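Cadherin-5 (Gallus gallus, PDB 3PPE) mediates calcium-dependent, homophilic adhesion between endothelial cells, this chain being the first two extracellular cadherin domains, EC1 and EC2. Local coordinates at residues R6-E11 and I91-D96; I108-V113 and T196-L201. All coordinates share one frame; numbering follows the deposited sequence.

Contact 1 (R6-E11 and I91-D96). With CA (calcium ion), chain E; CA (calcium ion), chain C.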
ATOM      1  N   ARG A   6      -8.436  -2.648  -8.755  1.00 16.96           N
ATOM      2  CA  ARG A   6      -7.396  -1.671  -8.926  1.00 17.28           C
ATOM      3  C   ARG A   6      -6.384  -1.832  -7.789  1.00 16.84           C
ATOM      4  O   ARG A   6      -6.753  -2.159  -6.660  1.00 15.52           O
ATOM      5  CB  ARG A   6      -7.967  -0.260  -8.791  1.00 17.88           C
ATOM      6  CG  ARG A   6      -8.905   0.194  -9.883  1.00 22.50           C
ATOM      7  CD  ARG A   6      -8.143   0.621 -11.150  1.00 27.59           C
ATOM      8  NE  ARG A   6      -9.042   1.032 -12.225  1.00 27.64           N
ATOM      9  CZ  ARG A   6      -9.704   0.199 -13.040  1.00 29.62           C
ATOM     10  NH1 ARG A   6      -9.589  -1.127 -12.909  1.00 25.82           N
ATOM     11  NH2 ARG A   6     -10.493   0.707 -14.000  1.00 25.85           N
ATOM     12  N   MET A   7      -5.121  -1.569  -8.109  1.00 15.93           N
ATOM     13  CA  MET A   7      -4.080  -1.396  -7.102  1.00 14.79           C
ATOM     14  C   MET A   7      -3.442  -0.049  -7.414  1.00 14.74           C
ATOM     15  O   MET A   7      -3.524   0.432  -8.541  1.00 14.86           O
ATOM     16  CB  MET A   7      -3.027  -2.510  -7.193  1.00 14.18           C
ATOM     17  CG  MET A   7      -3.590  -3.921  -6.969  1.00 15.80           C
ATOM     18  SD  MET A   7      -2.302  -5.137  -6.852  1.00 14.08           S
ATOM     19  CE  MET A   7      -3.303  -6.618  -6.731  1.00 12.65           C
ATOM     20  N   HIS A   8      -2.815   0.561  -6.410  1.00 14.49           N
ATOM     21  CA  HIS A   8      -2.209   1.888  -6.558  1.00 14.30           C
ATOM     22  C   HIS A   8      -0.861   1.824  -5.935  1.00 13.29           C
ATOM     23  O   HIS A   8      -0.685   1.281  -4.854  1.00 13.16           O
ATOM     24  CB  HIS A   8      -3.045   2.997  -5.867  1.00 14.22           C
ATOM     25  CG  HIS A   8      -4.453   3.036  -6.334  1.00 14.78           C
ATOM     26  ND1 HIS A   8      -5.425   2.199  -5.816  1.00 14.86           N
ATOM     27  CD2 HIS A   8      -5.045   3.739  -7.330  1.00 11.54           C
ATOM     28  CE1 HIS A   8      -6.563   2.396  -6.461  1.00 13.11           C
ATOM     29  NE2 HIS A   8      -6.359   3.324  -7.386  1.00 15.19           N
ATOM     30  N   ILE A   9       0.087   2.379  -6.658  1.00 13.62           N
ATOM     31  CA  ILE A   9       1.454   2.533  -6.169  0.50 12.81           C
ATOM     32  C   ILE A   9       1.984   3.912  -6.576  1.00 13.77           C
ATOM     33  O   ILE A   9       1.809   4.358  -7.697  1.00 12.94           O
ATOM     34  CB  ILE A   9       2.399   1.396  -6.648  0.50 12.92           C
ATOM     35  CG1 ILE A   9       3.846   1.673  -6.205  0.50 12.52           C
ATOM     36  CG2 ILE A   9       2.275   1.149  -8.173  0.50 11.86           C
ATOM     37  CD1 ILE A   9       4.799   0.490  -6.299  0.50 10.38           C
ATOM     38  N   ARG A  10       2.601   4.592  -5.618  1.00 14.03           N
ATOM     39  CA  ARG A  10       3.160   5.917  -5.816  1.00 15.90           C
ATOM     40  C   ARG A  10       4.339   5.892  -6.772  1.00 14.52           C
ATOM     41  O   ARG A  10       5.161   4.979  -6.724  1.00 15.59           O
ATOM     42  CB  ARG A  10       3.572   6.464  -4.439  1.00 14.97           C
ATOM     43  CG  ARG A  10       3.563   7.988  -4.339  1.00 19.49           C
ATOM     44  CD  ARG A  10       3.861   8.489  -2.912  1.00 19.37           C
ATOM     45  NE  ARG A  10       5.269   8.341  -2.512  1.00 31.15           N
ATOM     46  CZ  ARG A  10       5.746   7.487  -1.597  1.00 34.13           C
ATOM     47  NH1 ARG A  10       4.938   6.641  -0.946  1.00 37.44           N
ATOM     48  NH2 ARG A  10       7.057   7.472  -1.334  1.00 35.42           N
ATOM     49  N   GLU A  11       4.452   6.892  -7.657  1.00 13.23           N
ATOM     50  CA  GLU A  11       5.625   6.979  -8.516  1.00 11.97           C
ATOM     51  C   GLU A  11       6.809   7.508  -7.748  1.00 12.54           C
ATOM     52  O   GLU A  11       6.644   8.144  -6.701  1.00 11.67           O
ATOM     53  CB  GLU A  11       5.366   7.883  -9.733  1.00 12.20           C
ATOM     54  CG  GLU A  11       5.068   9.335  -9.321  1.00  9.85           C
ATOM     55  CD  GLU A  11       5.216  10.335 -10.457  1.00 14.16           C
ATOM     56  OE1 GLU A  11       6.010  10.092 -11.399  1.00 12.53           O
ATOM     57  OE2 GLU A  11       4.534  11.375 -10.393  1.00 10.68           O
ATOM     58  N   ILE A  91      -6.197  -3.241 -12.890  1.00 13.03           N
ATOM     59  CA  ILE A  91      -5.249  -2.207 -13.297  1.00 12.62           C
ATOM     60  C   ILE A  91      -4.422  -1.810 -12.088  1.00 11.51           C
ATOM     61  O   ILE A  91      -4.953  -1.624 -10.995  1.00 11.28           O
ATOM     62  CB  ILE A  91      -5.987  -0.985 -13.944  1.00 11.72           C
ATOM     63  CG1 ILE A  91      -6.553  -1.407 -15.317  1.00 14.01           C
ATOM     64  CG2 ILE A  91      -5.054   0.244 -14.042  1.00  9.44           C
ATOM     65  CD1 ILE A  91      -7.593  -0.403 -16.009  1.00 14.72           C
ATOM     66  N   ILE A  92      -3.111  -1.744 -12.290  1.00 11.21           N
ATOM     67  CA  ILE A  92      -2.214  -1.140 -11.324  1.00 10.49           C
ATOM     68  C   ILE A  92      -2.064   0.329 -11.771  1.00 11.32           C
ATOM     69  O   ILE A  92      -1.540   0.599 -12.849  1.00 10.46           O
ATOM     70  CB  ILE A  92      -0.817  -1.860 -11.284  1.00 10.29           C
ATOM     71  CG1 ILE A  92      -0.937  -3.317 -10.744  1.00  6.94           C
ATOM     72  CG2 ILE A  92       0.117  -1.047 -10.368  1.00  7.58           C
ATOM     73  CD1 ILE A  92       0.369  -4.132 -10.898  1.00 10.08           C
ATOM     74  N   LYS A  93      -2.532   1.251 -10.936  1.00 13.15           N
ATOM     75  CA  LYS A  93      -2.497   2.711 -11.218  1.00 14.11           C
ATOM     76  C   LYS A  93      -1.275   3.301 -10.554  1.00 13.56           C
ATOM     77  O   LYS A  93      -1.019   2.997  -9.399  1.00 12.73           O
ATOM     78  CB  LYS A  93      -3.726   3.371 -10.586  1.00 14.81           C
ATOM     79  CG  LYS A  93      -5.035   3.007 -11.270  1.00 19.46           C
ATOM     80  CD  LYS A  93      -5.415   4.052 -12.324  1.00 23.61           C
ATOM     81  CE  LYS A  93      -6.676   3.635 -13.111  1.00 25.53           C
ATOM     82  NZ  LYS A  93      -6.916   4.598 -14.233  1.00 28.61           N
ATOM     83  N   VAL A  94      -0.512   4.137 -11.270  1.00 13.22           N
ATOM     84  CA  VAL A  94       0.667   4.811 -10.664  1.00 12.71           C
ATOM     85  C   VAL A  94       0.166   6.171 -10.179  1.00 12.82           C
ATOM     86  O   VAL A  94      -0.270   6.991 -10.993  1.00 12.73           O
ATOM     87  CB  VAL A  94       1.848   4.980 -11.674  1.00 12.32           C
ATOM     88  CG1 VAL A  94       3.132   5.612 -11.001  1.00 12.80           C
ATOM     89  CG2 VAL A  94       2.213   3.593 -12.326  1.00 12.99           C
ATOM     90  N   SER A  95       0.247   6.402  -8.877  1.00 12.33           N
ATOM     91  CA  SER A  95      -0.263   7.618  -8.221  1.00 13.04           C
ATOM     92  C   SER A  95       0.749   8.737  -8.392  1.00 12.32           C
ATOM     93  O   SER A  95       1.923   8.550  -8.164  1.00 12.48           O
ATOM     94  CB  SER A  95      -0.474   7.373  -6.719  1.00 12.78           C
ATOM     95  OG  SER A  95      -1.269   6.213  -6.534  1.00 18.71           O
ATOM     96  N   ASP A  96       0.261   9.906  -8.795  1.00 12.81           N
ATOM     97  CA  ASP A  96       1.086  11.056  -9.141  1.00 12.67           C
ATOM     98  C   ASP A  96       1.724  11.739  -7.933  1.00 12.56           C
ATOM     99  O   ASP A  96       1.044  12.029  -6.959  1.00 13.65           O
ATOM    100  CB  ASP A  96       0.188  12.089  -9.853  1.00 11.83           C
ATOM    101  CG  ASP A  96       0.982  13.191 -10.530  1.00 12.39           C
ATOM    102  OD1 ASP A  96       0.606  14.377 -10.375  1.00 15.90           O
ATOM    103  OD2 ASP A  96       1.977  12.897 -11.228  1.00  7.70           O
TER
HETATM  104 CA    CA E 403       4.233  13.461 -11.397  1.00 12.25          CA
HETATM  105 CA    CA C 401       7.561  11.472 -12.512  1.00 14.73          CA
HETATM  106  O   HOH W   1       8.815  13.180 -13.766  1.00 13.89           O
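The guanidinium of R6 lies flat over I91, whose CD1 sits 3.7 Å from R6 CZ above one face and displaced toward the rim. A bend at chi2 (-78°) folds the arginine across to the neighbouring strand, and its NE rests against the K93 methylene CE at 3.6 Å, while K93 NZ, like in charge, turns away to a salt bridge with E68; a long, flexible pair of chains suits this partly exposed face. With an alanine at R6, the outer flank of I91 would probably lose its cover and the K93 methylenes a neighbour. H8 continues the same face, its CD2 3.5 Å from K93 CB, the two side chains running side by side. The opposite face is apolar, with I9 CG2 3.8 Å from I92 CG2. At the strand end V94 CG1 touches E11 CB (3.4 Å). Between the two strands run five backbone hydrogen bonds, among them K93 N to M7 O at 2.7 Å, almost straight at 177°.

This parallel pairing of first and last strands is characteristic of the cadherin Greek-key beta-sandwich, and here it runs straight into a calcium site. E11 splits its carboxylate between two ions, OE1 to one and OE2 to the other, and D96 OD2 shares the second ion; the carboxylate planes lie 30° apart. E11 OE2 and D96 OD2 approach to 3.1 Å, which the shared calcium makes tolerable, and R63 is a polar partner of both. I97, E64, D99 and D132 complete the shared site.

Within this chain strand 6-10 is outermost in EC1's mixed sheet, with strand 82-95 between it and strand 68-77. M7, I9 and I92 pack inward on V21 of strand 19-23, and M7 also touches W4 of the second subunit.

Contact 2 (I108-V113 and T196-L201); sequences IFNGSV and TVIIRL
I198 O is gripped by the backbone N of G111 at 2.8 Å, nearly along the C=O axis, and water 2 lies 3.3 Å from the same oxygen. That water also lies 3.3 Å from N110 OD1, and may bridge the two, though more acceptors surround it than it has protons. N110 OD1 rests 3.8 Å from I198 CB as the two side chains point the same way. Beside them I198 CD1 crosses to I108 CG2 at 3.6 Å, a branched aliphatic pair well suited to an extended backbone.

Five backbone hydrogen bonds tie these parallel strands, the first and last of one of the two sheets of EC2's Greek-key beta-sandwich; strand 108-114 is that sheet's edge and strand 194-202 pairs on its other flank with strand 175-184. R200 bends at chi3 (22°) and brings one guanidinium face over S112 CB, 3.6 Å above the plane. Its NH2 donates to water 3 at 3.1 Å, and S112 OG bonds to the same water, a bridge suited to the outward, solvent-accessible side where S112 and R200 sit. On the buried face V113 CG1 lies 4.0 Å from L201 CD1, and F109 and V197 both reach V126 of strand 122-129 in the facing sheet.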
ATOM      1  N   ILE A 108      10.076  32.258 -26.982  1.00 14.72           N
ATOM      2  CA  ILE A 108       9.663  33.619 -27.231  1.00 14.74           C
ATOM      3  C   ILE A 108       8.221  33.643 -27.796  1.00 14.31           C
ATOM      4  O   ILE A 108       7.889  32.970 -28.791  1.00 14.10           O
ATOM      5  CB  ILE A 108      10.654  34.347 -28.185  1.00 16.14           C
ATOM      6  CG1 ILE A 108      12.105  34.319 -27.626  1.00 14.60           C
ATOM      7  CG2 ILE A 108      10.182  35.779 -28.470  1.00 15.08           C
ATOM      8  CD1 ILE A 108      13.129  34.990 -28.565  1.00 17.22           C
ATOM      9  N   PHE A 109       7.356  34.384 -27.101  1.00 13.40           N
ATOM     10  CA  PHE A 109       6.041  34.763 -27.601  1.00 13.80           C
ATOM     11  C   PHE A 109       6.048  36.193 -28.156  1.00 14.46           C
ATOM     12  O   PHE A 109       6.821  37.039 -27.730  1.00 15.27           O
ATOM     13  CB  PHE A 109       4.988  34.663 -26.484  1.00 13.29           C
ATOM     14  CG  PHE A 109       4.898  33.301 -25.831  1.00 12.29           C
ATOM     15  CD1 PHE A 109       5.777  32.937 -24.791  1.00 11.66           C
ATOM     16  CD2 PHE A 109       3.903  32.411 -26.218  1.00  9.41           C
ATOM     17  CE1 PHE A 109       5.659  31.663 -24.169  1.00 10.45           C
ATOM     18  CE2 PHE A 109       3.759  31.197 -25.591  1.00 12.55           C
ATOM     19  CZ  PHE A 109       4.636  30.799 -24.583  1.00 10.58           C
ATOM     20  N   ASN A 110       5.166  36.465 -29.103  1.00 16.17           N
ATOM     21  CA  ASN A 110       5.083  37.784 -29.712  1.00 16.17           C
ATOM     22  C   ASN A 110       3.658  38.275 -29.620  1.00 16.46           C
ATOM     23  O   ASN A 110       2.708  37.503 -29.822  1.00 16.92           O
ATOM     24  CB  ASN A 110       5.516  37.718 -31.194  1.00 16.70           C
ATOM     25  CG  ASN A 110       6.962  37.384 -31.353  1.00 19.71           C
ATOM     26  OD1 ASN A 110       7.822  38.255 -31.274  1.00 24.84           O
ATOM     27  ND2 ASN A 110       7.258  36.110 -31.542  1.00 25.51           N
ATOM     28  N   GLY A 111       3.492  39.559 -29.311  1.00 15.45           N
ATOM     29  CA  GLY A 111       2.197  40.182 -29.472  1.00 14.58           C
ATOM     30  C   GLY A 111       2.303  41.642 -29.808  1.00 14.05           C
ATOM     31  O   GLY A 111       3.381  42.209 -29.894  1.00 12.66           O
ATOM     32  N   SER A 112       1.150  42.257 -29.983  1.00 14.37           N
ATOM     33  CA  SER A 112       1.120  43.675 -30.257  1.00 15.15           C
ATOM     34  C   SER A 112      -0.162  44.269 -29.697  1.00 14.37           C
ATOM     35  O   SER A 112      -1.161  43.577 -29.460  1.00 14.60           O
ATOM     36  CB  SER A 112       1.246  43.954 -31.785  1.00 15.10           C
ATOM     37  OG  SER A 112       0.003  43.716 -32.424  1.00 16.62           O
ATOM     38  N   VAL A 113      -0.111  45.560 -29.453  1.00 13.80           N
ATOM     39  CA  VAL A 113      -1.270  46.270 -28.945  1.00 13.19           C
ATOM     40  C   VAL A 113      -1.142  47.719 -29.456  1.00 13.27           C
ATOM     41  O   VAL A 113      -0.012  48.207 -29.606  1.00 14.04           O
ATOM     42  CB  VAL A 113      -1.373  46.136 -27.402  1.00 12.24           C
ATOM     43  CG1 VAL A 113      -0.240  46.892 -26.696  1.00 10.45           C
ATOM     44  CG2 VAL A 113      -2.782  46.575 -26.880  1.00 12.15           C
ATOM     45  N   THR A 196      10.130  34.795 -22.792  1.00 12.15           N
ATOM     46  CA  THR A 196      10.109  36.214 -23.152  1.00 12.36           C
ATOM     47  C   THR A 196       8.905  36.484 -24.010  1.00 11.61           C
ATOM     48  O   THR A 196       8.537  35.668 -24.880  1.00 11.99           O
ATOM     49  CB  THR A 196      11.400  36.576 -23.972  1.00 13.45           C
ATOM     50  OG1 THR A 196      12.554  36.224 -23.204  1.00 16.44           O
ATOM     51  CG2 THR A 196      11.513  38.056 -24.306  1.00 12.06           C
ATOM     52  N   VAL A 197       8.305  37.646 -23.774  1.00 11.87           N
ATOM     53  CA  VAL A 197       7.239  38.157 -24.604  1.00 12.38           C
ATOM     54  C   VAL A 197       7.706  39.475 -25.200  1.00 12.62           C
ATOM     55  O   VAL A 197       7.998  40.409 -24.473  1.00 12.65           O
ATOM     56  CB  VAL A 197       5.927  38.407 -23.845  1.00 11.86           C
ATOM     57  CG1 VAL A 197       4.778  38.538 -24.834  1.00 10.51           C
ATOM     58  CG2 VAL A 197       5.636  37.260 -22.865  1.00 12.53           C
ATOM     59  N   ILE A 198       7.756  39.516 -26.517  1.00 12.73           N
ATOM     60  CA  ILE A 198       8.019  40.758 -27.233  1.00 13.71           C
ATOM     61  C   ILE A 198       6.671  41.341 -27.611  1.00 13.26           C
ATOM     62  O   ILE A 198       5.882  40.720 -28.332  1.00 13.13           O
ATOM     63  CB  ILE A 198       8.897  40.509 -28.460  1.00 13.74           C
ATOM     64  CG1 ILE A 198      10.263  39.982 -27.999  1.00 16.92           C
ATOM     65  CG2 ILE A 198       9.095  41.818 -29.253  1.00 13.55           C
ATOM     66  CD1 ILE A 198      10.971  39.199 -29.108  1.00 24.73           C
ATOM     67  N   ILE A 199       6.394  42.521 -27.074  1.00 13.76           N
ATOM     68  CA  ILE A 199       5.124  43.191 -27.304  1.00 12.85           C
ATOM     69  C   ILE A 199       5.405  44.501 -28.056  1.00 14.08           C
ATOM     70  O   ILE A 199       6.043  45.419 -27.523  1.00 13.32           O
ATOM     71  CB  ILE A 199       4.431  43.497 -25.991  1.00 12.45           C
ATOM     72  CG1 ILE A 199       4.031  42.185 -25.301  1.00 12.91           C
ATOM     73  CG2 ILE A 199       3.175  44.414 -26.238  1.00 11.91           C
ATOM     74  CD1 ILE A 199       3.810  42.313 -23.844  1.00 15.17           C
ATOM     75  N   ARG A 200       4.945  44.571 -29.291  1.00 14.56           N
ATOM     76  CA  ARG A 200       5.113  45.772 -30.100  1.00 16.49           C
ATOM     77  C   ARG A 200       3.927  46.699 -29.890  1.00 16.27           C
ATOM     78  O   ARG A 200       2.786  46.252 -29.865  1.00 17.03           O
ATOM     79  CB  ARG A 200       5.189  45.387 -31.582  1.00 17.66           C
ATOM     80  CG  ARG A 200       6.474  44.729 -31.966  1.00 21.67           C
ATOM     81  CD  ARG A 200       6.386  44.069 -33.329  1.00 30.86           C
ATOM     82  NE  ARG A 200       5.319  44.630 -34.164  1.00 38.26           N
ATOM     83  CZ  ARG A 200       4.217  43.977 -34.526  1.00 38.15           C
ATOM     84  NH1 ARG A 200       4.032  42.724 -34.145  1.00 38.14           N
ATOM     85  NH2 ARG A 200       3.304  44.581 -35.271  1.00 39.38           N
ATOM     86  N   LEU A 201       4.193  47.990 -29.757  1.00 17.42           N
ATOM     87  CA  LEU A 201       3.152  49.010 -29.721  1.00 18.74           C
ATOM     88  C   LEU A 201       2.924  49.507 -31.138  1.00 20.15           C
ATOM     89  O   LEU A 201       3.879  49.905 -31.820  1.00 20.60           O
ATOM     90  CB  LEU A 201       3.560  50.170 -28.803  1.00 19.30           C
ATOM     91  CG  LEU A 201       3.298  50.035 -27.305  1.00 21.73           C
ATOM     92  CD1 LEU A 201       1.832  50.320 -26.995  1.00 26.42           C
ATOM     93  CD2 LEU A 201       3.607  48.653 -26.769  1.00 21.80           C
TER
HETATM   94  O   HOH W   2       6.184  41.090 -31.578  1.00 25.44           O
HETATM   95  O   HOH W   3       0.391  43.414 -35.395  1.00 44.99           O

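How the contacts relate
Contacts 1 and 2 are the same piece of architecture in successive cadherin repeats: each joins the first strand of a four-stranded mixed sheet, in parallel, to the last. They follow one another along the chain, on opposite sides of its centre, with their own centres about 43 Å apart and their nearest atoms about 22 Å apart, so neither touches the other. Their relation to calcium differs. Segments 6-11 and 91-96 end in ligands of the ions between EC1 and EC2, whereas segments 108-113 and 196-201 lie away from the annotated metal sites. EC2 still contributes to the junction through D132, which binds the same ion as E11 and D96.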